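Local coordinates for protein WbmS, polysaccharide deacetylase involved in O-antigen biosynthesis (PDB 3HFT) that probably acts as a zinc-dependent polysaccharide deacetylase in O-antigen biosynthesis, removing acetyl groups from sugar residues, at residues Trp35-Asp46 with Tyr197-His208. Sequence-based numbering, arbitrary orientation.
With EDO (1,2-ethanediol), chain F; EDO (1,2-ethanediol), chain D.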
ATOM      1  N   TRP A  35       6.344  19.402  -5.191  1.00 36.30           N
ATOM      2  CA  TRP A  35       5.244  18.798  -4.430  1.00 34.60           C
ATOM      3  C   TRP A  35       5.023  19.312  -3.024  1.00 33.14           C
ATOM      4  O   TRP A  35       3.927  19.187  -2.490  1.00 31.71           O
ATOM      5  CB  TRP A  35       5.444  17.287  -4.304  1.00 34.75           C
ATOM      6  CG  TRP A  35       6.497  16.829  -3.269  1.00 40.06           C
ATOM      7  CD1 TRP A  35       6.369  16.791  -1.860  1.00 36.79           C
ATOM      8  CD2 TRP A  35       7.772  16.299  -3.553  1.00 39.42           C
ATOM      9  NE1 TRP A  35       7.506  16.286  -1.302  1.00 47.28           N
ATOM     10  CE2 TRP A  35       8.391  15.980  -2.311  1.00 42.40           C
ATOM     11  CE3 TRP A  35       8.456  16.041  -4.730  1.00 39.48           C
ATOM     12  CZ2 TRP A  35       9.654  15.419  -2.232  1.00 48.69           C
ATOM     13  CZ3 TRP A  35       9.719  15.480  -4.660  1.00 46.76           C
ATOM     14  CH2 TRP A  35      10.324  15.176  -3.418  1.00 50.98           C
ATOM     15  N   ARG A  36       6.058  19.831  -2.386  1.00 33.65           N
ATOM     16  CA  ARG A  36       5.978  20.168  -0.979  1.00 31.40           C
ATOM     17  C   ARG A  36       4.999  21.263  -0.721  1.00 32.29           C
ATOM     18  O   ARG A  36       5.104  22.367  -1.278  1.00 31.65           O
ATOM     19  CB  ARG A  36       7.357  20.545  -0.472  1.00 33.26           C
ATOM     20  CG  ARG A  36       7.535  20.394   0.986  1.00 43.12           C
ATOM     21  CD  ARG A  36       8.986  20.671   1.327  1.00 47.60           C
ATOM     22  NE  ARG A  36       9.118  21.033   2.726  1.00 49.96           N
ATOM     23  CZ  ARG A  36       9.483  20.205   3.692  1.00 57.73           C
ATOM     24  NH1 ARG A  36       9.776  18.923   3.415  1.00 60.66           N
ATOM     25  NH2 ARG A  36       9.565  20.663   4.942  1.00 55.58           N
ATOM     26  N   GLY A  37       4.014  20.971   0.103  1.00 31.29           N
ATOM     27  CA  GLY A  37       2.952  21.939   0.397  1.00 32.02           C
ATOM     28  C   GLY A  37       1.906  22.143  -0.690  1.00 33.00           C
ATOM     29  O   GLY A  37       1.005  22.963  -0.538  1.00 33.15           O
ATOM     30  N   ARG A  38       1.998  21.395  -1.779  1.00 32.76           N
ATOM     31  CA  ARG A  38       1.082  21.560  -2.883  1.00 32.22           C
ATOM     32  C   ARG A  38      -0.066  20.600  -2.736  1.00 32.31           C
ATOM     33  O   ARG A  38       0.019  19.616  -1.988  1.00 32.24           O
ATOM     34  CB  ARG A  38       1.804  21.345  -4.216  1.00 33.31           C
ATOM     35  CG  ARG A  38       2.984  22.284  -4.393  1.00 40.87           C
ATOM     36  CD  ARG A  38       3.610  22.116  -5.745  1.00 46.68           C
ATOM     37  NE  ARG A  38       2.959  22.933  -6.753  1.00 45.96           N
ATOM     38  CZ  ARG A  38       3.155  22.833  -8.075  1.00 49.97           C
ATOM     39  NH1 ARG A  38       3.995  21.916  -8.596  1.00 36.48           N
ATOM     40  NH2 ARG A  38       2.493  23.665  -8.890  1.00 48.38           N
ATOM     41  N   ILE A  39      -1.129  20.905  -3.465  1.00 32.11           N
ATOM     42  CA  ILE A  39      -2.362  20.139  -3.429  1.00 31.63           C
ATOM     43  C   ILE A  39      -2.572  19.494  -4.792  1.00 32.95           C
ATOM     44  O   ILE A  39      -2.444  20.152  -5.841  1.00 32.09           O
ATOM     45  CB  ILE A  39      -3.551  21.030  -3.082  1.00 33.21           C
ATOM     46  CG1 ILE A  39      -3.332  21.697  -1.701  1.00 33.69           C
ATOM     47  CG2 ILE A  39      -4.833  20.214  -3.150  1.00 32.59           C
ATOM     48  CD1 ILE A  39      -4.306  22.840  -1.371  1.00 34.41           C
ATOM     49  N   PHE A  40      -2.830  18.197  -4.769  1.00 31.54           N
ATOM     50  CA  PHE A  40      -3.110  17.424  -5.983  1.00 32.25           C
ATOM     51  C   PHE A  40      -4.525  16.847  -5.910  1.00 32.71           C
ATOM     52  O   PHE A  40      -4.780  15.863  -5.200  1.00 33.53           O
ATOM     53  CB  PHE A  40      -2.097  16.288  -6.131  1.00 31.45           C
ATOM     54  CG  PHE A  40      -0.672  16.754  -6.264  1.00 31.84           C
ATOM     55  CD1 PHE A  40       0.028  17.189  -5.171  1.00 31.88           C
ATOM     56  CD2 PHE A  40      -0.054  16.799  -7.503  1.00 31.99           C
ATOM     57  CE1 PHE A  40       1.331  17.646  -5.288  1.00 33.32           C
ATOM     58  CE2 PHE A  40       1.258  17.229  -7.622  1.00 33.17           C
ATOM     59  CZ  PHE A  40       1.940  17.666  -6.509  1.00 34.30           C
ATOM     60  N   LEU A  41      -5.474  17.503  -6.581  1.00 31.49           N
ATOM     61  CA  LEU A  41      -6.848  17.014  -6.613  1.00 32.78           C
ATOM     62  C   LEU A  41      -6.905  15.889  -7.629  1.00 30.75           C
ATOM     63  O   LEU A  41      -6.452  16.047  -8.793  1.00 33.31           O
ATOM     64  CB  LEU A  41      -7.815  18.131  -7.011  1.00 32.91           C
ATOM     65  CG  LEU A  41      -7.946  19.334  -6.070  1.00 36.47           C
ATOM     66  CD1 LEU A  41      -8.831  20.432  -6.710  1.00 34.61           C
ATOM     67  CD2 LEU A  41      -8.498  18.899  -4.736  1.00 37.26           C
ATOM     68  N   THR A  42      -7.416  14.748  -7.198  1.00 32.24           N
ATOM     69  CA  THR A  42      -7.530  13.586  -8.055  1.00 32.20           C
ATOM     70  C   THR A  42      -8.976  13.081  -8.020  1.00 34.00           C
ATOM     71  O   THR A  42      -9.649  13.153  -6.990  1.00 33.49           O
ATOM     72  CB  THR A  42      -6.516  12.461  -7.680  1.00 32.96           C
ATOM     73  OG1 THR A  42      -6.881  11.861  -6.434  1.00 33.07           O
ATOM     74  CG2 THR A  42      -5.059  12.995  -7.627  1.00 31.44           C
ATOM     75  N   PHE A  43      -9.425  12.579  -9.165  1.00 32.84           N
ATOM     76  CA  PHE A  43     -10.779  12.114  -9.340  1.00 32.47           C
ATOM     77  C   PHE A  43     -10.814  10.711  -9.903  1.00 33.17           C
ATOM     78  O   PHE A  43     -10.351  10.474 -10.991  1.00 33.07           O
ATOM     79  CB  PHE A  43     -11.506  13.096 -10.260  1.00 32.49           C
ATOM     80  CG  PHE A  43     -11.606  14.473  -9.664  1.00 32.55           C
ATOM     81  CD1 PHE A  43     -12.674  14.803  -8.848  1.00 36.00           C
ATOM     82  CD2 PHE A  43     -10.614  15.406  -9.885  1.00 32.75           C
ATOM     83  CE1 PHE A  43     -12.735  16.034  -8.236  1.00 34.31           C
ATOM     84  CE2 PHE A  43     -10.659  16.646  -9.296  1.00 36.64           C
ATOM     85  CZ  PHE A  43     -11.711  16.962  -8.464  1.00 36.52           C
ATOM     86  N   ASP A  44     -11.328   9.780  -9.115  1.00 34.21           N
ATOM     87  CA  ASP A  44     -11.573   8.410  -9.523  1.00 32.37           C
ATOM     88  C   ASP A  44     -13.009   8.405 -10.113  1.00 33.72           C
ATOM     89  O   ASP A  44     -14.013   8.577  -9.388  1.00 34.73           O
ATOM     90  CB  ASP A  44     -11.524   7.467  -8.335  1.00 32.57           C
ATOM     91  CG  ASP A  44     -10.111   7.280  -7.780  1.00 38.48           C
ATOM     92  OD1 ASP A  44      -9.134   7.737  -8.404  1.00 36.59           O
ATOM     93  OD2 ASP A  44      -9.997   6.649  -6.708  1.00 37.88           O
ATOM     94  N   ILE A  45     -13.084   8.269 -11.416  1.00 33.61           N
ATOM     95  CA  ILE A  45     -14.352   8.465 -12.140  1.00 33.68           C
ATOM     96  C   ILE A  45     -15.399   7.413 -11.730  1.00 33.62           C
ATOM     97  O   ILE A  45     -16.565   7.726 -11.605  1.00 33.31           O
ATOM     98  CB  ILE A  45     -14.080   8.598 -13.652  1.00 36.37           C
ATOM     99  CG1 ILE A  45     -13.271   9.898 -13.914  1.00 33.68           C
ATOM    100  CG2 ILE A  45     -15.408   8.578 -14.488  1.00 32.30           C
ATOM    101  CD1 ILE A  45     -12.854  10.121 -15.400  1.00 33.25           C
ATOM    102  N   ASP A  46     -14.959   6.186 -11.468  1.00 32.78           N
ATOM    103  CA  ASP A  46     -15.823   5.090 -11.002  1.00 32.50           C
ATOM    104  C   ASP A  46     -17.141   4.951 -11.763  1.00 32.27           C
ATOM    105  O   ASP A  46     -18.221   4.874 -11.160  1.00 33.04           O
ATOM    106  CB  ASP A  46     -16.078   5.188  -9.492  1.00 32.43           C
ATOM    107  CG  ASP A  46     -14.880   4.745  -8.695  1.00 36.30           C
ATOM    108  OD1 ASP A  46     -13.781   4.741  -9.286  1.00 36.71           O
ATOM    109  OD2 ASP A  46     -15.028   4.418  -7.499  1.00 37.59           O
ATOM    110  N   TYR A 197      -4.067  19.395   5.817  1.00 32.84           N
ATOM    111  CA  TYR A 197      -2.992  20.032   5.068  1.00 30.91           C
ATOM    112  C   TYR A 197      -1.621  19.907   5.706  1.00 32.85           C
ATOM    113  O   TYR A 197      -1.441  20.211   6.883  1.00 31.65           O
ATOM    114  CB  TYR A 197      -3.318  21.526   4.825  1.00 31.51           C
ATOM    115  CG  TYR A 197      -2.279  22.225   3.975  1.00 32.07           C
ATOM    116  CD1 TYR A 197      -2.109  21.892   2.628  1.00 32.42           C
ATOM    117  CD2 TYR A 197      -1.448  23.197   4.520  1.00 31.42           C
ATOM    118  CE1 TYR A 197      -1.126  22.538   1.832  1.00 31.58           C
ATOM    119  CE2 TYR A 197      -0.472  23.846   3.740  1.00 33.21           C
ATOM    120  CZ  TYR A 197      -0.316  23.504   2.405  1.00 32.86           C
ATOM    121  OH  TYR A 197       0.656  24.145   1.668  1.00 33.96           O
ATOM    122  N   GLN A 198      -0.652  19.500   4.896  1.00 29.15           N
ATOM    123  CA  GLN A 198       0.732  19.420   5.272  1.00 30.29           C
ATOM    124  C   GLN A 198       1.543  20.468   4.476  1.00 32.47           C
ATOM    125  O   GLN A 198       1.791  20.302   3.262  1.00 32.94           O
ATOM    126  CB  GLN A 198       1.272  18.017   4.968  1.00 31.84           C
ATOM    127  CG  GLN A 198       0.385  16.883   5.501  1.00 37.27           C
ATOM    128  CD  GLN A 198       1.042  15.532   5.435  1.00 33.62           C
ATOM    129  OE1 GLN A 198       2.109  15.366   4.817  1.00 31.89           O
ATOM    130  NE2 GLN A 198       0.420  14.545   6.101  1.00 31.60           N
ATOM    131  N   PRO A 199       1.954  21.554   5.136  1.00 32.09           N
ATOM    132  CA  PRO A 199       2.768  22.529   4.397  1.00 31.44           C
ATOM    133  C   PRO A 199       4.098  21.937   4.030  1.00 30.42           C
ATOM    134  O   PRO A 199       4.784  22.435   3.125  1.00 29.19           O
ATOM    135  CB  PRO A 199       2.968  23.655   5.402  1.00 31.86           C
ATOM    136  CG  PRO A 199       2.597  23.127   6.695  1.00 36.65           C
ATOM    137  CD  PRO A 199       1.745  21.951   6.535  1.00 32.33           C
ATOM    138  N   ASP A 200       4.460  20.873   4.747  1.00 28.80           N
ATOM    139  CA  ASP A 200       5.752  20.205   4.638  1.00 31.29           C
ATOM    140  C   ASP A 200       5.696  18.830   3.956  1.00 30.18           C
ATOM    141  O   ASP A 200       6.697  18.116   3.943  1.00 31.15           O
ATOM    142  CB  ASP A 200       6.393  20.016   6.025  1.00 30.52           C
ATOM    143  CG  ASP A 200       5.425  19.428   7.076  1.00 31.61           C
ATOM    144  OD1 ASP A 200       4.215  19.249   6.826  1.00 32.36           O
ATOM    145  OD2 ASP A 200       5.902  19.191   8.201  1.00 32.28           O
ATOM    146  N   GLY A 201       4.564  18.493   3.369  1.00 31.48           N
ATOM    147  CA  GLY A 201       4.416  17.207   2.702  1.00 31.87           C
ATOM    148  C   GLY A 201       3.623  17.355   1.436  1.00 32.12           C
ATOM    149  O   GLY A 201       3.272  18.479   1.038  1.00 34.05           O
ATOM    150  N   ILE A 202       3.366  16.227   0.780  1.00 32.45           N
ATOM    151  CA  ILE A 202       2.526  16.183  -0.392  1.00 30.56           C
ATOM    152  C   ILE A 202       1.075  15.974   0.004  1.00 32.07           C
ATOM    153  O   ILE A 202       0.785  15.162   0.876  1.00 32.98           O
ATOM    154  CB  ILE A 202       3.024  15.090  -1.392  1.00 30.38           C
ATOM    155  CG1 ILE A 202       2.363  15.314  -2.751  1.00 35.41           C
ATOM    156  CG2 ILE A 202       2.797  13.664  -0.847  1.00 30.86           C
ATOM    157  CD1 ILE A 202       2.840  14.342  -3.793  1.00 34.84           C
ATOM    158  N   ASN A 203       0.141  16.705  -0.626  1.00 30.10           N
ATOM    159  CA  ASN A 203      -1.284  16.640  -0.283  1.00 32.89           C
ATOM    160  C   ASN A 203      -2.156  16.177  -1.445  1.00 33.63           C
ATOM    161  O   ASN A 203      -2.564  16.991  -2.296  1.00 34.88           O
ATOM    162  CB  ASN A 203      -1.751  18.030   0.152  1.00 32.57           C
ATOM    163  CG  ASN A 203      -0.970  18.567   1.334  1.00 34.03           C
ATOM    164  OD1 ASN A 203      -1.355  18.328   2.497  1.00 34.31           O
ATOM    165  ND2 ASN A 203       0.074  19.369   1.061  1.00 28.73           N
ATOM    166  N   VAL A 204      -2.389  14.873  -1.536  1.00 31.59           N
ATOM    167  CA  VAL A 204      -3.188  14.306  -2.609  1.00 31.24           C
ATOM    168  C   VAL A 204      -4.551  13.927  -2.018  1.00 33.91           C
ATOM    169  O   VAL A 204      -4.633  13.256  -0.964  1.00 31.76           O
ATOM    170  CB  VAL A 204      -2.493  13.090  -3.277  1.00 31.77           C
ATOM    171  CG1 VAL A 204      -3.308  12.609  -4.487  1.00 33.10           C
ATOM    172  CG2 VAL A 204      -1.043  13.407  -3.667  1.00 28.93           C
ATOM    173  N   LEU A 205      -5.618  14.406  -2.665  1.00 30.24           N
ATOM    174  CA  LEU A 205      -6.982  14.099  -2.232  1.00 33.81           C
ATOM    175  C   LEU A 205      -7.679  13.382  -3.370  1.00 34.53           C
ATOM    176  O   LEU A 205      -7.405  13.665  -4.547  1.00 36.18           O
ATOM    177  CB  LEU A 205      -7.748  15.373  -1.846  1.00 32.85           C
ATOM    178  CG  LEU A 205      -7.223  16.181  -0.656  1.00 35.57           C
ATOM    179  CD1 LEU A 205      -6.182  17.238  -1.101  1.00 31.40           C
ATOM    180  CD2 LEU A 205      -8.340  16.891   0.075  1.00 35.27           C
ATOM    181  N   ASP A 206      -8.564  12.448  -3.026  1.00 32.57           N
ATOM    182  CA  ASP A 206      -9.309  11.665  -3.995  1.00 32.16           C
ATOM    183  C   ASP A 206     -10.817  11.885  -3.832  1.00 33.24           C
ATOM    184  O   ASP A 206     -11.389  11.596  -2.766  1.00 33.87           O
ATOM    185  CB  ASP A 206      -8.994  10.194  -3.797  1.00 30.88           C
ATOM    186  CG  ASP A 206      -9.637   9.279  -4.838  1.00 38.46           C
ATOM    187  OD1 ASP A 206     -10.183   9.776  -5.851  1.00 36.79           O
ATOM    188  OD2 ASP A 206      -9.512   8.037  -4.636  1.00 38.58           O
ATOM    189  N   PHE A 207     -11.447  12.379  -4.900  1.00 32.07           N
ATOM    190  CA  PHE A 207     -12.908  12.581  -4.945  1.00 34.40           C
ATOM    191  C   PHE A 207     -13.544  11.712  -6.033  1.00 33.54           C
ATOM    192  O   PHE A 207     -12.931  11.443  -7.046  1.00 34.75           O
ATOM    193  CB  PHE A 207     -13.252  14.025  -5.275  1.00 35.33           C
ATOM    194  CG  PHE A 207     -12.899  15.021  -4.197  1.00 32.30           C
ATOM    195  CD1 PHE A 207     -11.648  15.600  -4.144  1.00 32.85           C
ATOM    196  CD2 PHE A 207     -13.857  15.414  -3.262  1.00 33.12           C
ATOM    197  CE1 PHE A 207     -11.354  16.557  -3.153  1.00 32.59           C
ATOM    198  CE2 PHE A 207     -13.563  16.341  -2.271  1.00 35.37           C
ATOM    199  CZ  PHE A 207     -12.303  16.902  -2.216  1.00 33.47           C
ATOM    200  N   HIS A 208     -14.788  11.326  -5.814  1.00 33.44           N
ATOM    201  CA  HIS A 208     -15.603  10.635  -6.816  1.00 33.56           C
ATOM    202  C   HIS A 208     -16.706  11.581  -7.291  1.00 32.60           C
ATOM    203  O   HIS A 208     -17.386  12.196  -6.476  1.00 33.11           O
ATOM    204  CB  HIS A 208     -16.236   9.372  -6.237  1.00 33.49           C
ATOM    205  CG  HIS A 208     -15.230   8.389  -5.738  1.00 35.22           C
ATOM    206  ND1 HIS A 208     -14.685   8.467  -4.469  1.00 34.61           N
ATOM    207  CD2 HIS A 208     -14.621   7.352  -6.351  1.00 36.19           C
ATOM    208  CE1 HIS A 208     -13.797   7.495  -4.322  1.00 42.10           C
ATOM    209  NE2 HIS A 208     -13.729   6.811  -5.454  1.00 38.07           N
TER
HETATM  210  C1  EDO F 261     -10.459   3.415  -4.897  1.00 45.88           C
HETATM  211  O1  EDO F 261     -11.435   2.480  -5.404  1.00 36.55           O
HETATM  212  C2  EDO F 261     -11.117   4.794  -4.844  1.00 48.48           C
HETATM  213  O2  EDO F 261     -11.877   5.078  -6.058  1.00 40.66           O
HETATM  214  C1  EDO D 259     -18.048   4.598  -3.872  1.00 54.81           C
HETATM  215  O1  EDO D 259     -17.921   5.320  -2.644  1.00 39.94           O
HETATM  216  C2  EDO D 259     -17.692   5.513  -5.049  1.00 61.80           C
HETATM  217  O2  EDO D 259     -17.271   4.744  -6.190  1.00 64.92           O
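Phe40 and Thr42 exchange backbone hydrogen bonds with the strand of Asn203, Leu205 and Phe207, an in-register parallel ladder from Ile39–Asn203 to Phe43–Phe207. Phe40 N to Asn203 O (2.8 Å) is nearly straight. Leu205 O is gripped twice, by Thr42 N and by Thr42 OG1 at 2.7 Å, the hydroxyl approaching from above the carbonyl plane. Chi1 of 70° sets that hydroxyl between backbone N and carbonyl carbon, leaving CG2 to meet Val204 CG1 at 3.6 Å.

On the sheet face of Ile39, Leu41 and Phe43, the Phe43 and Phe207 side chains run side by side. Their planes lie 27° apart with ring centroids offset by 5.9 Å, so stacking is slight, and Phe43 CE1 touches Phe207 CB (3.6 Å). Helix 245-256 packs against Leu41, Leu205 and Phe207.

Before the strands begin, Asn203 ND2 reaches Arg38 O and Gln198 O, both close to its amide plane, while OD1 accepts from Gln198 N, fixing the amide's rotation. Tyr197 OH donates to a lone pair of Gly37 O (2.5 Å).

At the C-terminal ends, Asp44 OD2 and Asp206 OD2 approach to 2.5 Å, their carboxylate planes 70° apart, and Arg125 salt-bridges Asp44 OD1. His208 NE2 donates to O2 of the chain F ethanediol (2.6 Å), probably a crystallisation additive, and Asp179 holds ND1. Asp46 OD1 binds the zinc ion with His92 and His127, a set resembling the family's Asp-His-His site, though its histidines lie far apart in sequence. The ladder thus brings the metal ligand, an acidic pair and a histidine together, consistent with a polar substrate pocket.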